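Local coordinates for replicase polyprotein 1a (PDB 3LD1) that is of uncertain precise function but belongs to nsp2, a non-structural protein cut from the avian infectious bronchitis virus replicase polyprotein, at residues A[3-8]-A[59-64]; A[17-22]-A[50-55]; A[28-33]-A[133-138]; A[142-147]-A[196-201]. The protein carries 3 engineered substitutions. All coordinates share one frame; numbering follows the deposited sequence.

Interaction 1: A[3-8]-A[59-64]; sequences DVILVS and FLLKGV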
loop_
_atom_site.group_PDB
_atom_site.type_symbol
_atom_site.label_atom_id
_atom_site.label_comp_id
_atom_site.label_asym_id
_atom_site.label_seq_id
_atom_site.Cartn_x
_atom_site.Cartn_y
_atom_site.Cartn_z
ATOM N N ASP A 3 7.088 -41.656 -1.157
ATOM C CA ASP A 3 5.725 -41.555 -0.582
ATOM C C ASP A 3 5.089 -40.220 -0.869
ATOM O O ASP A 3 5.676 -39.144 -0.601
ATOM C CB ASP A 3 5.715 -41.735 0.921
ATOM C CG ASP A 3 5.959 -43.142 1.322
ATOM O OD1 ASP A 3 6.431 -43.926 0.469
ATOM O OD2 ASP A 3 5.678 -43.463 2.493
ATOM N N VAL A 4 3.890 -40.319 -1.425
ATOM C CA VAL A 4 3.075 -39.154 -1.701
ATOM C C VAL A 4 2.100 -39.017 -0.509
ATOM O O VAL A 4 1.266 -39.895 -0.291
ATOM C CB VAL A 4 2.363 -39.282 -3.078
ATOM C CG1 VAL A 4 1.797 -37.947 -3.504
ATOM C CG2 VAL A 4 3.352 -39.801 -4.140
ATOM N N ILE A 5 2.253 -37.954 0.292
ATOM C CA ILE A 5 1.379 -37.748 1.447
ATOM C C ILE A 5 0.005 -37.229 0.976
ATOM O O ILE A 5 -0.100 -36.161 0.389
ATOM C CB ILE A 5 2.058 -36.865 2.558
ATOM C CG1 ILE A 5 3.308 -37.591 3.098
ATOM C CG2 ILE A 5 1.061 -36.512 3.712
ATOM C CD1 ILE A 5 4.548 -37.254 2.335
ATOM N N LEU A 6 -1.037 -38.010 1.233
ATOM C CA LEU A 6 -2.368 -37.579 0.866
ATOM C C LEU A 6 -3.023 -36.641 1.916
ATOM O O LEU A 6 -3.326 -37.074 3.021
ATOM C CB LEU A 6 -3.277 -38.780 0.557
ATOM C CG LEU A 6 -2.693 -39.838 -0.428
ATOM C CD1 LEU A 6 -3.690 -41.023 -0.411
ATOM C CD2 LEU A 6 -2.373 -39.286 -1.896
ATOM N N VAL A 7 -3.238 -35.362 1.588
ATOM C CA VAL A 7 -3.766 -34.501 2.606
ATOM C C VAL A 7 -5.121 -33.970 2.257
ATOM O O VAL A 7 -5.315 -33.289 1.243
ATOM C CB VAL A 7 -2.765 -33.453 3.208
ATOM C CG1 VAL A 7 -1.435 -33.409 2.474
ATOM C CG2 VAL A 7 -3.393 -32.162 3.340
ATOM N N SER A 8 -6.052 -34.383 3.109
ATOM C CA SER A 8 -7.411 -34.006 3.048
ATOM C C SER A 8 -7.623 -32.503 2.799
ATOM O O SER A 8 -7.200 -31.645 3.574
ATOM C CB SER A 8 -8.026 -34.410 4.339
ATOM O OG SER A 8 -9.339 -34.678 4.069
ATOM N N PHE A 59 9.126 -33.260 0.488
ATOM C CA PHE A 59 8.078 -34.305 0.433
ATOM C C PHE A 59 7.220 -34.008 -0.742
ATOM O O PHE A 59 7.268 -32.894 -1.313
ATOM C CB PHE A 59 7.189 -34.424 1.683
ATOM C CG PHE A 59 7.936 -34.809 2.960
ATOM C CD1 PHE A 59 7.763 -36.060 3.527
ATOM C CD2 PHE A 59 8.767 -33.880 3.627
ATOM C CE1 PHE A 59 8.428 -36.393 4.731
ATOM C CE2 PHE A 59 9.436 -34.194 4.810
ATOM C CZ PHE A 59 9.271 -35.450 5.373
ATOM N N LEU A 60 6.438 -35.009 -1.103
ATOM C CA LEU A 60 5.410 -34.815 -2.094
ATOM C C LEU A 60 4.044 -34.902 -1.389
ATOM O O LEU A 60 3.834 -35.833 -0.562
ATOM C CB LEU A 60 5.511 -35.901 -3.157
ATOM C CG LEU A 60 6.896 -36.280 -3.710
ATOM C CD1 LEU A 60 6.681 -37.384 -4.783
ATOM C CD2 LEU A 60 7.760 -35.076 -4.225
ATOM N N LEU A 61 3.138 -33.961 -1.733
ATOM C CA LEU A 61 1.756 -33.952 -1.217
ATOM C C LEU A 61 0.731 -34.050 -2.321
ATOM O O LEU A 61 1.004 -33.754 -3.453
ATOM C CB LEU A 61 1.462 -32.713 -0.344
ATOM C CG LEU A 61 2.503 -32.238 0.685
ATOM C CD1 LEU A 61 2.409 -30.761 0.994
ATOM C CD2 LEU A 61 2.435 -33.017 1.933
ATOM N N LYS A 62 -0.462 -34.439 -1.934
ATOM C CA LYS A 62 -1.608 -34.516 -2.798
ATOM C C LYS A 62 -2.937 -34.293 -2.008
ATOM O O LYS A 62 -3.295 -35.095 -1.115
ATOM C CB LYS A 62 -1.646 -35.902 -3.398
ATOM C CG LYS A 62 -2.571 -36.011 -4.583
ATOM C CD LYS A 62 -2.958 -37.443 -4.830
ATOM C CE LYS A 62 -3.532 -37.568 -6.174
ATOM N NZ LYS A 62 -2.356 -37.811 -7.038
ATOM N N GLY A 63 -3.657 -33.219 -2.339
ATOM C CA GLY A 63 -4.909 -32.959 -1.673
ATOM C C GLY A 63 -5.933 -33.965 -2.133
ATOM O O GLY A 63 -6.023 -34.262 -3.335
ATOM N N VAL A 64 -6.714 -34.502 -1.197
ATOM C CA VAL A 64 -7.813 -35.377 -1.602
ATOM C C VAL A 64 -9.094 -35.127 -0.851
ATOM O O VAL A 64 -9.142 -34.378 0.132
ATOM C CB VAL A 64 -7.472 -36.851 -1.421
ATOM C CG1 VAL A 64 -6.228 -37.235 -2.273
ATOM C CG2 VAL A 64 -7.312 -37.173 0.107
#
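I5 and F59 meet through a methyl and a ring: CD1 of I5 lies 3.6 Å from CD1 of F59, on the near side of that ring and oblique to it. The same I5 CD1 is also 3.3 Å from O of L60. CG1 of I5 stands anti to the carbonyl carbon (chi1 -63°), and a chi2 of 90° bends CD1 back over the neighbouring chain instead of letting it run straight out. On this same face CD2 of L61 serves two neighbours, 3.9 Å from CB of I5 and 3.9 Å from CG1 of V7. The two segments are parallel strands, paired in step from I5 with L61 to S8 with V64. Strand 4-8 is an inner strand of a mixed four-stranded sheet, with 57-64 on one flank and 74-76 on the other. Its backbone bonds alternate along the pair, among them I5 N to L60 O at 2.8 Å and V7 N to K62 O at 2.7 Å. Helices 82-89 and 30-46 cover the I5, V7 and L61 face. On the opposite face, with V4 and V64, L6 and K62 run alongside each other in the same direction, with CD2 of L6 3.5 Å from CD of K62. The lysine chain is extended to CE and bends at chi4 (88°); its end leads away from strand 4-8, while its CB sits 4.0 Å from CG1 of V4.

Interaction 2: A[17-22]-A[50-55]; sequences DALFFY and FKFETV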
loop_
_atom_site.group_PDB
_atom_site.type_symbol
_atom_site.label_atom_id
_atom_site.label_comp_id
_atom_site.label_asym_id
_atom_site.label_seq_id
_atom_site.Cartn_x
_atom_site.Cartn_y
_atom_site.Cartn_z
ATOM N N ASP A 17 -2.108 -24.773 8.807
ATOM C CA ASP A 17 -1.007 -23.931 9.238
ATOM C C ASP A 17 0.184 -24.741 9.753
ATOM O O ASP A 17 1.376 -24.450 9.414
ATOM C CB ASP A 17 -1.459 -22.979 10.396
ATOM C CG ASP A 17 -2.210 -21.737 9.909
ATOM O OD1 ASP A 17 -2.884 -21.124 10.753
ATOM O OD2 ASP A 17 -2.080 -21.354 8.720
ATOM N N ALA A 18 -0.112 -25.746 10.584
ATOM C CA ALA A 18 1.038 -26.495 11.120
ATOM C C ALA A 18 1.733 -27.214 9.989
ATOM O O ALA A 18 2.952 -27.228 9.958
ATOM C CB ALA A 18 0.654 -27.449 12.166
ATOM N N LEU A 19 0.964 -27.846 9.090
ATOM C CA LEU A 19 1.558 -28.520 7.913
ATOM C C LEU A 19 2.398 -27.468 7.192
ATOM O O LEU A 19 3.607 -27.559 7.175
ATOM C CB LEU A 19 0.489 -29.036 6.981
ATOM C CG LEU A 19 0.910 -29.577 5.602
ATOM C CD1 LEU A 19 1.964 -30.686 5.724
ATOM C CD2 LEU A 19 -0.352 -30.068 4.841
ATOM N N PHE A 20 1.782 -26.415 6.666
ATOM C CA PHE A 20 2.576 -25.409 5.945
ATOM C C PHE A 20 3.840 -24.894 6.702
ATOM O O PHE A 20 4.863 -24.546 6.107
ATOM C CB PHE A 20 1.723 -24.187 5.514
ATOM C CG PHE A 20 2.510 -23.170 4.653
ATOM C CD1 PHE A 20 2.831 -23.469 3.320
ATOM C CD2 PHE A 20 2.951 -21.953 5.205
ATOM C CE1 PHE A 20 3.565 -22.526 2.548
ATOM C CE2 PHE A 20 3.647 -20.988 4.452
ATOM C CZ PHE A 20 3.993 -21.263 3.138
ATOM N N PHE A 21 3.774 -24.828 8.019
ATOM C CA PHE A 21 4.893 -24.257 8.728
ATOM C C PHE A 21 6.160 -25.122 8.803
ATOM O O PHE A 21 7.106 -24.795 9.547
ATOM C CB PHE A 21 4.408 -23.904 10.104
ATOM C CG PHE A 21 3.587 -22.682 10.128
ATOM C CD1 PHE A 21 3.683 -21.750 9.076
ATOM C CD2 PHE A 21 2.759 -22.393 11.240
ATOM C CE1 PHE A 21 2.901 -20.568 9.119
ATOM C CE2 PHE A 21 1.961 -21.220 11.278
ATOM C CZ PHE A 21 2.035 -20.324 10.230
ATOM N N TYR A 22 6.181 -26.235 8.066
ATOM C CA TYR A 22 7.405 -27.022 7.903
ATOM C C TYR A 22 8.257 -26.454 6.801
ATOM O O TYR A 22 9.386 -26.902 6.627
ATOM C CB TYR A 22 7.088 -28.469 7.548
ATOM C CG TYR A 22 6.784 -29.311 8.738
ATOM C CD1 TYR A 22 7.708 -30.311 9.168
ATOM C CD2 TYR A 22 5.553 -29.161 9.441
ATOM C CE1 TYR A 22 7.415 -31.136 10.340
ATOM C CE2 TYR A 22 5.262 -29.976 10.576
ATOM C CZ TYR A 22 6.235 -30.940 11.006
ATOM O OH TYR A 22 6.018 -31.697 12.062
ATOM N N PHE A 50 2.190 -32.598 -5.941
ATOM C CA PHE A 50 3.084 -31.471 -6.099
ATOM C C PHE A 50 4.096 -31.541 -4.957
ATOM O O PHE A 50 3.903 -32.277 -3.964
ATOM C CB PHE A 50 2.307 -30.172 -6.030
ATOM C CG PHE A 50 1.786 -29.815 -4.633
ATOM C CD1 PHE A 50 0.552 -30.331 -4.162
ATOM C CD2 PHE A 50 2.489 -28.926 -3.820
ATOM C CE1 PHE A 50 0.035 -29.990 -2.851
ATOM C CE2 PHE A 50 2.024 -28.563 -2.507
ATOM C CZ PHE A 50 0.796 -29.084 -2.015
ATOM N N LYS A 51 5.168 -30.771 -5.090
ATOM C CA LYS A 51 6.282 -30.864 -4.195
ATOM C C LYS A 51 6.177 -29.921 -3.008
ATOM O O LYS A 51 5.636 -28.843 -3.136
ATOM C CB LYS A 51 7.529 -30.439 -4.940
ATOM C CG LYS A 51 8.088 -31.495 -5.925
ATOM C CD LYS A 51 9.407 -30.890 -6.565
ATOM C CE LYS A 51 9.797 -31.646 -7.837
ATOM N NZ LYS A 51 11.251 -31.912 -7.662
ATOM N N PHE A 52 6.791 -30.271 -1.883
ATOM C CA PHE A 52 6.834 -29.389 -0.758
ATOM C C PHE A 52 8.232 -29.422 -0.124
ATOM O O PHE A 52 8.585 -30.333 0.598
ATOM C CB PHE A 52 5.694 -29.791 0.178
ATOM C CG PHE A 52 5.539 -28.938 1.412
ATOM C CD1 PHE A 52 5.812 -27.553 1.400
ATOM C CD2 PHE A 52 5.106 -29.546 2.626
ATOM C CE1 PHE A 52 5.653 -26.754 2.605
ATOM C CE2 PHE A 52 4.970 -28.769 3.833
ATOM C CZ PHE A 52 5.233 -27.372 3.813
ATOM N N GLU A 53 9.055 -28.451 -0.469
ATOM C CA GLU A 53 10.294 -28.246 0.202
ATOM C C GLU A 53 10.163 -27.967 1.736
ATOM O O GLU A 53 9.880 -26.834 2.141
ATOM C CB GLU A 53 11.082 -27.131 -0.533
ATOM C CG GLU A 53 12.223 -27.687 -1.316
ATOM C CD GLU A 53 13.122 -28.659 -0.425
ATOM O OE1 GLU A 53 13.614 -28.257 0.689
ATOM O OE2 GLU A 53 13.309 -29.852 -0.821
ATOM N N THR A 54 10.408 -28.958 2.594
ATOM C CA THR A 54 10.378 -28.681 4.022
ATOM C C THR A 54 11.756 -28.534 4.676
ATOM O O THR A 54 12.763 -28.599 4.004
ATOM C CB THR A 54 9.589 -29.760 4.795
ATOM O OG1 THR A 54 10.464 -30.843 5.161
ATOM C CG2 THR A 54 8.442 -30.321 3.962
ATOM N N VAL A 55 11.780 -28.362 6.003
ATOM C CA VAL A 55 13.026 -28.308 6.821
ATOM C C VAL A 55 13.428 -29.729 7.286
ATOM O O VAL A 55 14.374 -29.910 8.099
ATOM C CB VAL A 55 12.933 -27.372 8.107
ATOM C CG1 VAL A 55 12.595 -25.973 7.761
ATOM C CG2 VAL A 55 11.933 -27.875 9.134
#
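At the C-terminal end of helix 13-20, L19, F20 and Y22 receive the ring of F52 from strand 50-54, an outer strand of the N-terminal mixed sheet. With CG anti to its backbone N (chi1 -178°), F52 drives its ring edge-first at the last turn of the helix. CZ of F52 sits 3.7 Å from O of L19 and 3.7 Å from O of F20, both carbonyl oxygens lying near the ring plane. CE2 of F52 is 4.0 Å from CD1 of L19, whose side chain crosses the ring obliquely. Within its own strand F52 has the CG2 methyl of T54 resting over one face, offset toward the rim. F40 of helix 30-46 meets the rings of both F52 and F20, extending the aromatic cluster.

Just past the helix, Y22 takes over. Its carbonyl accepts a backbone bond, V55 N to Y22 O at 2.9 Å, which approaches nearly in line with the C=O (169°) although the N-H itself is bent. CG1 of V55 leans over the same Y22 O at 3.5 Å, while CB of Y22 packs 3.9 Å from CB of T54. The tyrosine hydroxyl is held by O of G90, and OG1 of T54 by G57 and C56.

Carbonyl oxygens at a helix end carry partial negative charge, and the hydrogens on a phenyl edge are slightly positive, so the edge-on entry of F52 is probably favourable electrostatically.

Interaction 3: A[28-33]-A[133-138]; sequences KDYADA and WLQVAA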
loop_
_atom_site.group_PDB
_atom_site.type_symbol
_atom_site.label_atom_id
_atom_site.label_comp_id
_atom_site.label_asym_id
_atom_site.label_seq_id
_atom_site.Cartn_x
_atom_site.Cartn_y
_atom_site.Cartn_z
ATOM N N LYS A 28 11.027 -13.230 1.475
ATOM C CA LYS A 28 11.703 -11.970 1.238
ATOM C C LYS A 28 11.043 -10.877 2.128
ATOM O O LYS A 28 11.772 -10.121 2.826
ATOM C CB LYS A 28 11.692 -11.673 -0.305
ATOM C CG LYS A 28 11.909 -10.152 -0.875
ATOM C CD LYS A 28 13.097 -9.310 -0.171
ATOM C CE LYS A 28 14.077 -8.651 -1.179
ATOM N NZ LYS A 28 13.374 -7.969 -2.337
ATOM N N ASP A 29 9.691 -10.817 2.104
ATOM C CA ASP A 29 8.872 -9.842 2.895
ATOM C C ASP A 29 7.458 -10.398 2.891
ATOM O O ASP A 29 7.274 -11.562 2.511
ATOM C CB ASP A 29 8.846 -8.454 2.227
ATOM C CG ASP A 29 8.591 -8.565 0.746
ATOM O OD1 ASP A 29 7.601 -9.282 0.374
ATOM O OD2 ASP A 29 9.430 -8.025 -0.047
ATOM N N TYR A 30 6.468 -9.563 3.228
ATOM C CA TYR A 30 5.082 -10.012 3.318
ATOM C C TYR A 30 4.508 -10.345 1.953
ATOM O O TYR A 30 3.699 -11.276 1.803
ATOM C CB TYR A 30 4.203 -8.974 4.010
ATOM C CG TYR A 30 2.844 -9.522 4.343
ATOM C CD1 TYR A 30 1.793 -9.435 3.441
ATOM C CD2 TYR A 30 2.620 -10.218 5.533
ATOM C CE1 TYR A 30 0.518 -9.983 3.729
ATOM C CE2 TYR A 30 1.347 -10.792 5.823
ATOM C CZ TYR A 30 0.322 -10.671 4.919
ATOM O OH TYR A 30 -0.891 -11.215 5.208
ATOM N N ALA A 31 4.948 -9.607 0.939
ATOM C CA ALA A 31 4.544 -9.947 -0.405
ATOM C C ALA A 31 4.962 -11.364 -0.773
ATOM O O ALA A 31 4.126 -12.154 -1.249
ATOM C CB ALA A 31 5.005 -8.925 -1.403
ATOM N N ASP A 32 6.219 -11.706 -0.526
ATOM C CA ASP A 32 6.731 -13.046 -0.878
ATOM C C ASP A 32 5.965 -14.095 -0.034
ATOM O O ASP A 32 5.355 -15.050 -0.525
ATOM C CB ASP A 32 8.266 -13.089 -0.641
ATOM C CG ASP A 32 9.004 -14.369 -1.265
ATOM O OD1 ASP A 32 8.609 -14.970 -2.322
ATOM O OD2 ASP A 32 10.054 -14.767 -0.682
ATOM N N ALA A 33 5.907 -13.847 1.259
ATOM C CA ALA A 33 5.266 -14.796 2.130
ATOM C C ALA A 33 3.882 -15.024 1.610
ATOM O O ALA A 33 3.446 -16.194 1.472
ATOM C CB ALA A 33 5.235 -14.271 3.539
ATOM N N TRP A 133 5.250 -15.548 8.628
ATOM C CA TRP A 133 4.351 -16.670 8.285
ATOM C C TRP A 133 3.056 -16.608 9.140
ATOM O O TRP A 133 1.912 -16.865 8.660
ATOM C CB TRP A 133 5.019 -18.064 8.399
ATOM C CG TRP A 133 6.237 -18.392 7.428
ATOM C CD1 TRP A 133 7.484 -18.781 7.817
ATOM C CD2 TRP A 133 6.281 -18.394 5.969
ATOM N NE1 TRP A 133 8.306 -18.967 6.737
ATOM C CE2 TRP A 133 7.593 -18.774 5.592
ATOM C CE3 TRP A 133 5.353 -18.090 4.960
ATOM C CZ2 TRP A 133 8.006 -18.862 4.265
ATOM C CZ3 TRP A 133 5.747 -18.218 3.646
ATOM C CH2 TRP A 133 7.083 -18.587 3.301
ATOM N N LEU A 134 3.231 -16.224 10.398
ATOM C CA LEU A 134 2.081 -15.989 11.299
ATOM C C LEU A 134 1.098 -15.008 10.619
ATOM O O LEU A 134 -0.140 -15.201 10.648
ATOM C CB LEU A 134 2.530 -15.493 12.685
ATOM C CG LEU A 134 3.376 -16.549 13.441
ATOM C CD1 LEU A 134 3.868 -16.062 14.776
ATOM C CD2 LEU A 134 2.666 -17.910 13.634
ATOM N N GLN A 135 1.690 -14.022 9.945
ATOM C CA GLN A 135 0.931 -12.956 9.360
ATOM C C GLN A 135 0.247 -13.446 8.112
ATOM O O GLN A 135 -0.582 -12.735 7.551
ATOM C CB GLN A 135 1.778 -11.700 9.138
ATOM C CG GLN A 135 2.188 -11.049 10.444
ATOM C CD GLN A 135 3.395 -10.133 10.262
ATOM O OE1 GLN A 135 4.138 -10.347 9.324
ATOM N NE2 GLN A 135 3.593 -9.097 11.144
ATOM N N VAL A 136 0.528 -14.678 7.712
ATOM C CA VAL A 136 -0.235 -15.263 6.591
ATOM C C VAL A 136 -0.886 -16.566 6.987
ATOM O O VAL A 136 -1.385 -17.290 6.137
ATOM C CB VAL A 136 0.635 -15.442 5.256
ATOM C CG1 VAL A 136 0.956 -14.096 4.658
ATOM C CG2 VAL A 136 1.937 -16.143 5.542
ATOM N N ALA A 137 -0.912 -16.847 8.287
ATOM C CA ALA A 137 -1.561 -18.035 8.772
ATOM C C ALA A 137 -2.999 -18.080 8.283
ATOM O O ALA A 137 -3.587 -17.051 8.195
ATOM C CB ALA A 137 -1.502 -18.055 10.267
ATOM N N ALA A 138 -3.540 -19.245 7.914
ATOM C CA ALA A 138 -5.009 -19.450 7.802
ATOM C C ALA A 138 -5.814 -19.175 9.099
ATOM O O ALA A 138 -6.978 -18.739 9.022
ATOM C CB ALA A 138 -5.344 -20.881 7.269
#
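Y30 and Q135 make the close part of this contact, joining the first turn of helix 30-46 to the turn from L134 to A137 at the C-terminal end of helix 128-134. Y30 holds CG anti to its backbone N (chi1 -169°), which carries the ring out far enough for its hydroxyl to reach that turn. The hydroxyl of Y30 donates to the main-chain oxygen of Q135, OH to O 2.8 Å, from a point 37° above that carbonyl's plane. The acceptor lies at the ring's edge. Next to it CE2 of Y30 is 3.5 Å from CB of Q135, and the tyrosine ring stands 65° from the glutamine amide. The V136 and Y30 side chains run antiparallel alongside each other, CG1 of V136 3.5 Å from CZ of Y30. Both acceptor and methyl belong to the turn, which is of type I.

The other buried half is looser. CB of A33 points at the turn, but lies 4.0 Å from CZ3 of W133 and 4.3 Å from CG2 of V136; O of A33 stands beside the indole edge, 3.8 Å from CZ3. On the solvent side K28 and D29 stay clear of 133-138 and organise the helix start instead. D29 is the N-cap, its OD1 accepting D32 N at 2.9 Å, while OD2 of D29 pairs with K210.

K202 and F205 of helix 194-207 also pack on Y30, and the Q135 amide is tethered by NE2 to O of A146. The buried phenol is thus satisfied by a main-chain oxygen, and the bond to O of Q135 sets the hydroxyl's position while V136 CG1 and Q135 CB pack beside the ring.

Interaction 4: A[142-147]-A[196-201]; sequences VSAMAM and QRIAAL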
loop_
_atom_site.group_PDB
_atom_site.type_symbol
_atom_site.label_atom_id
_atom_site.label_comp_id
_atom_site.label_asym_id
_atom_site.label_seq_id
_atom_site.Cartn_x
_atom_site.Cartn_y
_atom_site.Cartn_z
ATOM N N VAL A 142 -4.967 -16.011 14.607
ATOM C CA VAL A 142 -3.541 -15.762 14.676
ATOM C C VAL A 142 -3.113 -14.689 13.704
ATOM O O VAL A 142 -2.393 -13.718 14.081
ATOM C CB VAL A 142 -2.673 -17.072 14.437
ATOM C CG1 VAL A 142 -1.163 -16.749 14.091
ATOM C CG2 VAL A 142 -2.804 -18.029 15.614
ATOM N N SER A 143 -3.478 -14.847 12.453
ATOM C CA SER A 143 -3.093 -13.828 11.479
ATOM C C SER A 143 -3.584 -12.429 11.939
ATOM O O SER A 143 -2.802 -11.452 11.946
ATOM C CB SER A 143 -3.590 -14.180 10.090
ATOM O OG SER A 143 -4.969 -14.543 10.146
ATOM N N ALA A 144 -4.826 -12.339 12.459
ATOM C CA ALA A 144 -5.345 -10.975 12.817
ATOM C C ALA A 144 -4.535 -10.339 13.913
ATOM O O ALA A 144 -4.256 -9.139 13.861
ATOM C CB ALA A 144 -6.755 -11.002 13.185
ATOM N N MET A 145 -4.109 -11.152 14.874
ATOM C CA MET A 145 -3.281 -10.667 15.993
ATOM C C MET A 145 -1.941 -10.267 15.447
ATOM O O MET A 145 -1.510 -9.155 15.661
ATOM C CB MET A 145 -3.125 -11.789 17.079
ATOM C CG MET A 145 -2.165 -11.469 18.315
ATOM S SD MET A 145 -0.457 -11.634 17.792
ATOM C CE MET A 145 -0.325 -13.354 17.426
ATOM N N ALA A 146 -1.274 -11.170 14.715
ATOM C CA ALA A 146 0.097 -10.864 14.148
ATOM C C ALA A 146 0.163 -9.670 13.212
ATOM O O ALA A 146 1.176 -8.931 13.211
ATOM C CB ALA A 146 0.729 -12.150 13.421
ATOM N N MET A 147 -0.856 -9.531 12.362
ATOM C CA MET A 147 -0.905 -8.408 11.452
ATOM C C MET A 147 -0.929 -7.072 12.170
ATOM O O MET A 147 -0.562 -6.051 11.587
ATOM C CB MET A 147 -2.077 -8.494 10.481
ATOM C CG MET A 147 -1.938 -9.555 9.392
ATOM S SD MET A 147 -3.331 -9.500 8.224
ATOM C CE MET A 147 -4.480 -10.679 8.835
ATOM N N GLN A 196 -13.532 -12.799 5.635
ATOM C CA GLN A 196 -13.308 -11.951 4.437
ATOM C C GLN A 196 -12.526 -10.640 4.621
ATOM O O GLN A 196 -11.703 -10.298 3.787
ATOM C CB GLN A 196 -14.644 -11.675 3.737
ATOM C CG GLN A 196 -15.190 -12.932 2.969
ATOM C CD GLN A 196 -14.193 -13.510 1.901
ATOM O OE1 GLN A 196 -13.189 -12.847 1.495
ATOM N NE2 GLN A 196 -14.487 -14.744 1.429
ATOM N N ARG A 197 -12.747 -9.935 5.710
ATOM C CA ARG A 197 -11.960 -8.743 5.987
ATOM C C ARG A 197 -10.525 -9.068 6.221
ATOM O O ARG A 197 -9.641 -8.277 5.973
ATOM C CB ARG A 197 -12.426 -8.087 7.266
ATOM C CG ARG A 197 -13.819 -7.598 7.230
ATOM C CD ARG A 197 -14.005 -6.403 8.174
ATOM N NE ARG A 197 -13.575 -6.651 9.544
ATOM C CZ ARG A 197 -14.250 -7.365 10.426
ATOM N NH1 ARG A 197 -15.386 -7.938 10.060
ATOM N NH2 ARG A 197 -13.773 -7.508 11.659
ATOM N N ILE A 198 -10.272 -10.253 6.735
ATOM C CA ILE A 198 -8.895 -10.604 7.057
ATOM C C ILE A 198 -8.182 -10.975 5.777
ATOM O O ILE A 198 -7.036 -10.549 5.582
ATOM C CB ILE A 198 -8.823 -11.716 8.099
ATOM C CG1 ILE A 198 -9.229 -11.151 9.477
ATOM C CG2 ILE A 198 -7.426 -12.323 8.111
ATOM C CD1 ILE A 198 -8.346 -10.021 10.014
ATOM N N ALA A 199 -8.874 -11.701 4.887
ATOM C CA ALA A 199 -8.297 -12.050 3.620
ATOM C C ALA A 199 -8.060 -10.762 2.741
ATOM O O ALA A 199 -7.136 -10.685 1.917
ATOM C CB ALA A 199 -9.229 -13.040 2.911
ATOM N N ALA A 200 -8.879 -9.732 2.923
ATOM C CA ALA A 200 -8.659 -8.551 2.105
ATOM C C ALA A 200 -7.405 -7.819 2.628
ATOM O O ALA A 200 -6.596 -7.250 1.887
ATOM C CB ALA A 200 -9.877 -7.686 2.203
ATOM N N LEU A 201 -7.227 -7.916 3.919
ATOM C CA LEU A 201 -6.178 -7.216 4.553
ATOM C C LEU A 201 -4.836 -7.856 4.326
ATOM O O LEU A 201 -3.819 -7.181 4.214
ATOM C CB LEU A 201 -6.482 -7.195 6.028
ATOM C CG LEU A 201 -5.728 -6.233 6.856
ATOM C CD1 LEU A 201 -6.023 -4.851 6.261
ATOM C CD2 LEU A 201 -6.344 -6.419 8.177
#
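No ring, amide or guanidinium face enters the contact between M147 and I198; methyl groups, a thioether and one hydroxyl do the work. CE of M147 comes to 3.5 Å from CG2 of I198, and the two side chains lie athwart each other. The methionine carries its CG anti to the carbonyl carbon (chi1 -72°), runs straight to the sulphur, then turns at chi3 (-94°), which folds the terminal methyl down onto the isoleucine. SD, left at the bend, lies 4.3 Å from CG of L201. The segments belong to helices 140-162 and 194-207 of the helical part of the chain; the axes of the two segments cross at 48° and are 10.6 Å apart at closest approach. The spacing is uneven: CA of A144 is 6.8 Å from CA of I198, while CA of M147 is 8.8 Å from CA of L201. At the narrower end is the small A144, whose CB touches CD1 of I198 at 3.7 Å, and the long M147 bridges the wider gap. L185 of helix 174-185 packs on both M147 and L201, bringing a third helix against that wider end. S143 borders the patch with OG 3.9 Å from CG2 of I198, a van der Waals touch; the hydroxyl's polar partners are the main-chain oxygens of K139 and I140, at the start of its helix.

In the fold
From the N terminus, strand 4-8 leads into helix 13-20, then helix 30-46, strand 50-54 and strand 57-64. Interaction 1 closes this long loop, and interaction 2 is nested inside it; the two touch directly, because strands 50-54 and 57-64 are sheet neighbours. Interaction 3 starts inside both loops but reaches far down the chain to 133-138, so it crosses both. It ties helix 30-46, at the N-terminal sheet, to the end of helix 128-134, and it abuts interaction 2 through F20, F21 and D17. Interaction 4 follows in series, closing a loop of helices between 142-147 and 196-201, and meets interaction 3 through Q135 and A146.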